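Local coordinates for protein tryptophan synthase alpha chain (PDB 3THA) that probably cleaves indoleglycerol phosphate to indole and glyceraldehyde 3-phosphate, as the alpha subunit of tryptophan synthase in the last step of tryptophan biosynthesis, at residues 47-55 with 65-75. Sequence-based numbering, arbitrary orientation. Where two conformers were deposited one is given.
Sequences LGVAYSDPI and AKIALDQGVDI
In this TIM barrel, the loop after strand 44-48 folds back over helix 60-70, and Ala-50, Asp-53 and Pro-54 settle on Ala-65, Lys-66 and Leu-69. The same loop carries Asp-57, predicted to be a catalytic proton acceptor, its side chain about 8 Å from that of Lys-66. The backbones come close at Ala-50, whose CB lies 3.6 Å from CB of Ala-65; CG of Pro-54 meets the same methyl at 3.7 Å. The two methyls of Leu-69 divide between the loop's backbone atoms: CD2 lies 3.5 Å from O of Ala-50, CD1 against N and CA of Asp-53. Next to this apolar patch Asp-53, with CG anti to its own N (chi1 -173°), extends over the Lys-66 chain, which bends at chi2 and chi4 to bring NZ to OD2 at 2.6 Å. This salt bridge uses the syn side of the carboxylate, 23° out of its plane. OD1 is hydrogen-bonded to Ser-149 of a second copy of this alpha chain, whose Phe-206 forms a cation-pi contact with Lys-66. Beyond the helix, Asp-74 N-caps helix 75-83; Ile-75 there touches Val-49, and both pack on Phe-93 of strand 90-94, while Tyr-51 lies against helix 97-103.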
ATOM      1  N   LEU B  47      -0.172 -13.372   7.087  1.00 51.69           N
ATOM      2  CA  LEU B  47       1.248 -13.201   7.232  1.00 53.27           C
ATOM      3  C   LEU B  47       1.718 -12.259   6.134  1.00 54.34           C
ATOM      4  O   LEU B  47       1.817 -12.665   4.967  1.00 52.38           O
ATOM      5  CB  LEU B  47       1.965 -14.550   7.105  1.00 53.33           C
ATOM      6  CG  LEU B  47       1.590 -15.756   7.974  1.00 54.28           C
ATOM      7  CD1 LEU B  47       2.453 -16.952   7.579  1.00 52.24           C
ATOM      8  CD2 LEU B  47       1.823 -15.421   9.405  1.00 54.16           C
ATOM      9  N   GLY B  48       1.975 -11.001   6.507  1.00 55.78           N
ATOM     10  CA  GLY B  48       2.526 -10.056   5.581  1.00 58.48           C
ATOM     11  C   GLY B  48       3.991 -10.349   5.394  1.00 61.42           C
ATOM     12  O   GLY B  48       4.734 -10.474   6.383  1.00 62.58           O
ATOM     13  N   VAL B  49       4.448 -10.482   4.156  1.00 62.83           N
ATOM     14  CA  VAL B  49       5.888 -10.494   4.002  1.00 65.62           C
ATOM     15  C   VAL B  49       6.310  -9.105   3.536  1.00 68.68           C
ATOM     16  O   VAL B  49       5.459  -8.173   3.494  1.00 70.04           O
ATOM     17  CB  VAL B  49       6.417 -11.631   3.139  1.00 65.41           C
ATOM     18  CG1 VAL B  49       7.938 -11.725   3.274  1.00 65.41           C
ATOM     19  CG2 VAL B  49       5.789 -12.981   3.573  1.00 65.08           C
ATOM     20  N   ALA B  50       7.618  -8.925   3.294  1.00 70.34           N
ATOM     21  CA  ALA B  50       8.125  -7.722   2.580  1.00 71.67           C
ATOM     22  C   ALA B  50       9.097  -8.149   1.431  1.00 71.70           C
ATOM     23  O   ALA B  50       9.965  -8.979   1.661  1.00 70.93           O
ATOM     24  CB  ALA B  50       8.784  -6.767   3.564  1.00 72.68           C
ATOM     25  N   TYR B  51       8.904  -7.656   0.198  1.00 72.47           N
ATOM     26  CA  TYR B  51       9.852  -7.979  -0.909  1.00 73.55           C
ATOM     27  C   TYR B  51      10.617  -6.744  -1.366  1.00 74.82           C
ATOM     28  O   TYR B  51      11.850  -6.756  -1.370  1.00 75.53           O
ATOM     29  CB  TYR B  51       9.194  -8.695  -2.118  1.00 73.36           C
ATOM     30  CG  TYR B  51      10.112  -8.798  -3.340  1.00 75.21           C
ATOM     31  CD1 TYR B  51       9.842  -8.066  -4.487  1.00 76.13           C
ATOM     32  CD2 TYR B  51      11.286  -9.584  -3.317  1.00 77.99           C
ATOM     33  CE1 TYR B  51      10.671  -8.117  -5.614  1.00 79.20           C
ATOM     34  CE2 TYR B  51      12.141  -9.640  -4.441  1.00 80.78           C
ATOM     35  CZ  TYR B  51      11.816  -8.901  -5.595  1.00 81.88           C
ATOM     36  OH  TYR B  51      12.615  -8.915  -6.731  1.00 84.35           O
ATOM     37  N   SER B  52       9.865  -5.719  -1.778  1.00 75.10           N
ATOM     38  CA  SER B  52      10.424  -4.406  -2.091  0.50 76.87           C
ATOM     39  C   SER B  52       9.935  -3.393  -1.059  1.00 77.18           C
ATOM     40  O   SER B  52       8.761  -3.403  -0.665  1.00 75.68           O
ATOM     41  CB  SER B  52      10.035  -3.959  -3.509  0.50 77.46           C
ATOM     42  OG  SER B  52      10.884  -4.532  -4.494  0.50 78.54           O
ATOM     43  N   ASP B  53      10.837  -2.517  -0.625  1.00 78.85           N
ATOM     44  CA  ASP B  53      10.475  -1.540   0.400  1.00 80.42           C
ATOM     45  C   ASP B  53       9.252  -0.694   0.016  1.00 81.10           C
ATOM     46  O   ASP B  53       9.235  -0.081  -1.040  1.00 81.60           O
ATOM     47  CB  ASP B  53      11.653  -0.653   0.768  1.00 82.13           C
ATOM     48  CG  ASP B  53      11.348   0.249   1.947  1.00 84.56           C
ATOM     49  OD1 ASP B  53      12.288   0.878   2.512  1.00 86.42           O
ATOM     50  OD2 ASP B  53      10.152   0.321   2.315  1.00 84.63           O
ATOM     51  N   PRO B  54       8.213  -0.701   0.875  1.00 81.41           N
ATOM     52  CA  PRO B  54       7.011   0.146   0.777  1.00 82.27           C
ATOM     53  C   PRO B  54       7.233   1.624   0.524  1.00 84.87           C
ATOM     54  O   PRO B  54       7.930   2.302   1.264  1.00 87.07           O
ATOM     55  CB  PRO B  54       6.366  -0.042   2.129  1.00 81.84           C
ATOM     56  CG  PRO B  54       6.655  -1.519   2.401  1.00 80.87           C
ATOM     57  CD  PRO B  54       8.025  -1.783   1.865  1.00 79.42           C
ATOM     58  N   ILE B  55       6.573   2.106  -0.517  1.00 85.81           N
ATOM     59  CA  ILE B  55       6.719   3.447  -1.028  1.00 88.14           C
ATOM     60  C   ILE B  55       6.042   4.499  -0.170  1.00 89.16           C
ATOM     61  O   ILE B  55       6.314   5.700  -0.303  1.00 92.16           O
ATOM     62  CB  ILE B  55       6.106   3.503  -2.417  1.00 88.02           C
ATOM     63  CG1 ILE B  55       6.621   4.718  -3.172  1.00 91.44           C
ATOM     64  CG2 ILE B  55       4.584   3.472  -2.320  1.00 89.01           C
ATOM     65  CD1 ILE B  55       6.690   4.477  -4.658  1.00 95.32           C
ATOM     66  N   ALA B  65       8.038  -3.298   7.580  1.00 60.95           N
ATOM     67  CA  ALA B  65       8.581  -3.928   6.385  1.00 61.55           C
ATOM     68  C   ALA B  65      10.025  -3.484   6.061  1.00 63.67           C
ATOM     69  O   ALA B  65      10.843  -4.319   5.647  1.00 63.25           O
ATOM     70  CB  ALA B  65       7.626  -3.730   5.175  1.00 62.17           C
ATOM     71  N   LYS B  66      10.363  -2.206   6.304  1.00 66.00           N
ATOM     72  CA  LYS B  66      11.742  -1.769   6.135  1.00 67.40           C
ATOM     73  C   LYS B  66      12.564  -2.483   7.168  1.00 67.84           C
ATOM     74  O   LYS B  66      13.667  -2.994   6.889  1.00 67.50           O
ATOM     75  CB  LYS B  66      11.932  -0.249   6.296  1.00 70.51           C
ATOM     76  CG  LYS B  66      10.929   0.652   5.565  1.00 70.86           C
ATOM     77  CD  LYS B  66      11.652   1.932   5.204  1.00 75.77           C
ATOM     78  CE  LYS B  66      10.751   3.009   4.595  1.00 76.87           C
ATOM     79  NZ  LYS B  66       9.713   2.593   3.566  1.00 76.87           N
ATOM     80  N   ILE B  67      12.027  -2.536   8.378  1.00 68.52           N
ATOM     81  CA  ILE B  67      12.744  -3.210   9.452  1.00 68.85           C
ATOM     82  C   ILE B  67      12.995  -4.659   9.084  1.00 67.89           C
ATOM     83  O   ILE B  67      14.126  -5.127   9.197  1.00 68.28           O
ATOM     84  CB  ILE B  67      12.052  -3.073  10.800  1.00 69.59           C
ATOM     85  CG1 ILE B  67      12.094  -1.594  11.248  1.00 73.34           C
ATOM     86  CG2 ILE B  67      12.797  -3.900  11.832  1.00 69.10           C
ATOM     87  CD1 ILE B  67      10.913  -1.114  12.119  1.00 74.31           C
ATOM     88  N   ALA B  68      11.967  -5.364   8.597  1.00 67.05           N
ATOM     89  CA  ALA B  68      12.160  -6.740   8.223  1.00 65.72           C
ATOM     90  C   ALA B  68      13.245  -6.805   7.150  1.00 66.80           C
ATOM     91  O   ALA B  68      14.166  -7.660   7.239  1.00 66.17           O
ATOM     92  CB  ALA B  68      10.864  -7.339   7.696  1.00 64.55           C
ATOM     93  N   LEU B  69      13.133  -5.907   6.153  1.00 66.97           N
ATOM     94  CA  LEU B  69      14.004  -5.948   4.968  1.00 68.61           C
ATOM     95  C   LEU B  69      15.467  -5.724   5.293  1.00 70.73           C
ATOM     96  O   LEU B  69      16.322  -6.494   4.851  1.00 71.34           O
ATOM     97  CB  LEU B  69      13.565  -4.973   3.855  1.00 68.93           C
ATOM     98  CG  LEU B  69      12.306  -5.334   3.079  1.00 66.80           C
ATOM     99  CD1 LEU B  69      11.881  -4.100   2.260  1.00 69.32           C
ATOM    100  CD2 LEU B  69      12.510  -6.570   2.205  1.00 63.46           C
ATOM    101  N   ASP B  70      15.776  -4.702   6.072  1.00 72.91           N
ATOM    102  CA  ASP B  70      17.190  -4.470   6.407  1.00 75.95           C
ATOM    103  C   ASP B  70      17.745  -5.493   7.424  1.00 75.87           C
ATOM    104  O   ASP B  70      18.960  -5.627   7.600  1.00 76.64           O
ATOM    105  CB  ASP B  70      17.398  -3.066   6.943  1.00 78.16           C
ATOM    106  CG  ASP B  70      17.325  -3.023   8.430  1.00 79.86           C
ATOM    107  OD1 ASP B  70      18.270  -2.480   9.047  1.00 84.33           O
ATOM    108  OD2 ASP B  70      16.334  -3.561   8.979  1.00 78.52           O
ATOM    109  N   GLN B  71      16.821  -6.183   8.091  1.00 74.61           N
ATOM    110  CA  GLN B  71      17.101  -7.183   9.068  1.00 74.45           C
ATOM    111  C   GLN B  71      17.358  -8.474   8.248  1.00 74.90           C
ATOM    112  O   GLN B  71      17.888  -9.477   8.761  1.00 74.86           O
ATOM    113  CB  GLN B  71      15.864  -7.240   9.957  1.00 73.34           C
ATOM    114  CG  GLN B  71      15.826  -8.190  11.075  1.00 73.59           C
ATOM    115  CD  GLN B  71      16.637  -7.776  12.290  1.00 71.47           C
ATOM    116  OE1 GLN B  71      16.693  -6.606  12.686  1.00 75.36           O
ATOM    117  NE2 GLN B  71      17.249  -8.751  12.902  1.00 70.62           N
ATOM    118  N   GLY B  72      16.999  -8.435   6.951  1.00 74.95           N
ATOM    119  CA  GLY B  72      17.441  -9.462   5.997  1.00 74.83           C
ATOM    120  C   GLY B  72      16.354 -10.467   5.711  1.00 73.91           C
ATOM    121  O   GLY B  72      16.583 -11.420   4.963  1.00 73.65           O
ATOM    122  N   VAL B  73      15.172 -10.231   6.295  1.00 73.17           N
ATOM    123  CA  VAL B  73      13.976 -11.080   6.102  1.00 71.67           C
ATOM    124  C   VAL B  73      13.383 -11.012   4.680  1.00 71.53           C
ATOM    125  O   VAL B  73      12.673 -10.041   4.304  1.00 71.51           O
ATOM    126  CB  VAL B  73      12.858 -10.779   7.145  1.00 71.19           C
ATOM    127  CG1 VAL B  73      11.725 -11.758   7.009  1.00 68.78           C
ATOM    128  CG2 VAL B  73      13.411 -10.840   8.579  1.00 72.68           C
ATOM    129  N   ASP B  74      13.658 -12.076   3.917  1.00 70.97           N
ATOM    130  CA  ASP B  74      13.090 -12.277   2.598  1.00 69.97           C
ATOM    131  C   ASP B  74      12.226 -13.539   2.601  1.00 68.78           C
ATOM    132  O   ASP B  74      12.174 -14.277   3.614  1.00 68.39           O
ATOM    133  CB  ASP B  74      14.200 -12.335   1.525  1.00 71.39           C
ATOM    134  CG  ASP B  74      15.324 -13.340   1.852  1.00 74.51           C
ATOM    135  OD1 ASP B  74      15.201 -14.136   2.828  1.00 76.85           O
ATOM    136  OD2 ASP B  74      16.353 -13.332   1.115  1.00 77.26           O
ATOM    137  N   ILE B  75      11.549 -13.801   1.480  1.00 66.86           N
ATOM    138  CA  ILE B  75      10.572 -14.859   1.459  1.00 65.21           C
ATOM    139  C   ILE B  75      11.265 -16.189   1.743  1.00 65.10           C
ATOM    140  O   ILE B  75      10.673 -17.115   2.321  1.00 64.27           O
ATOM    141  CB  ILE B  75       9.724 -14.833   0.150  1.00 65.39           C
ATOM    142  CG1 ILE B  75       8.752 -16.022   0.079  1.00 65.41           C
ATOM    143  CG2 ILE B  75      10.607 -14.690  -1.101  1.00 66.47           C
ATOM    144  CD1 ILE B  75       7.545 -15.942   1.065  1.00 62.45           C
TER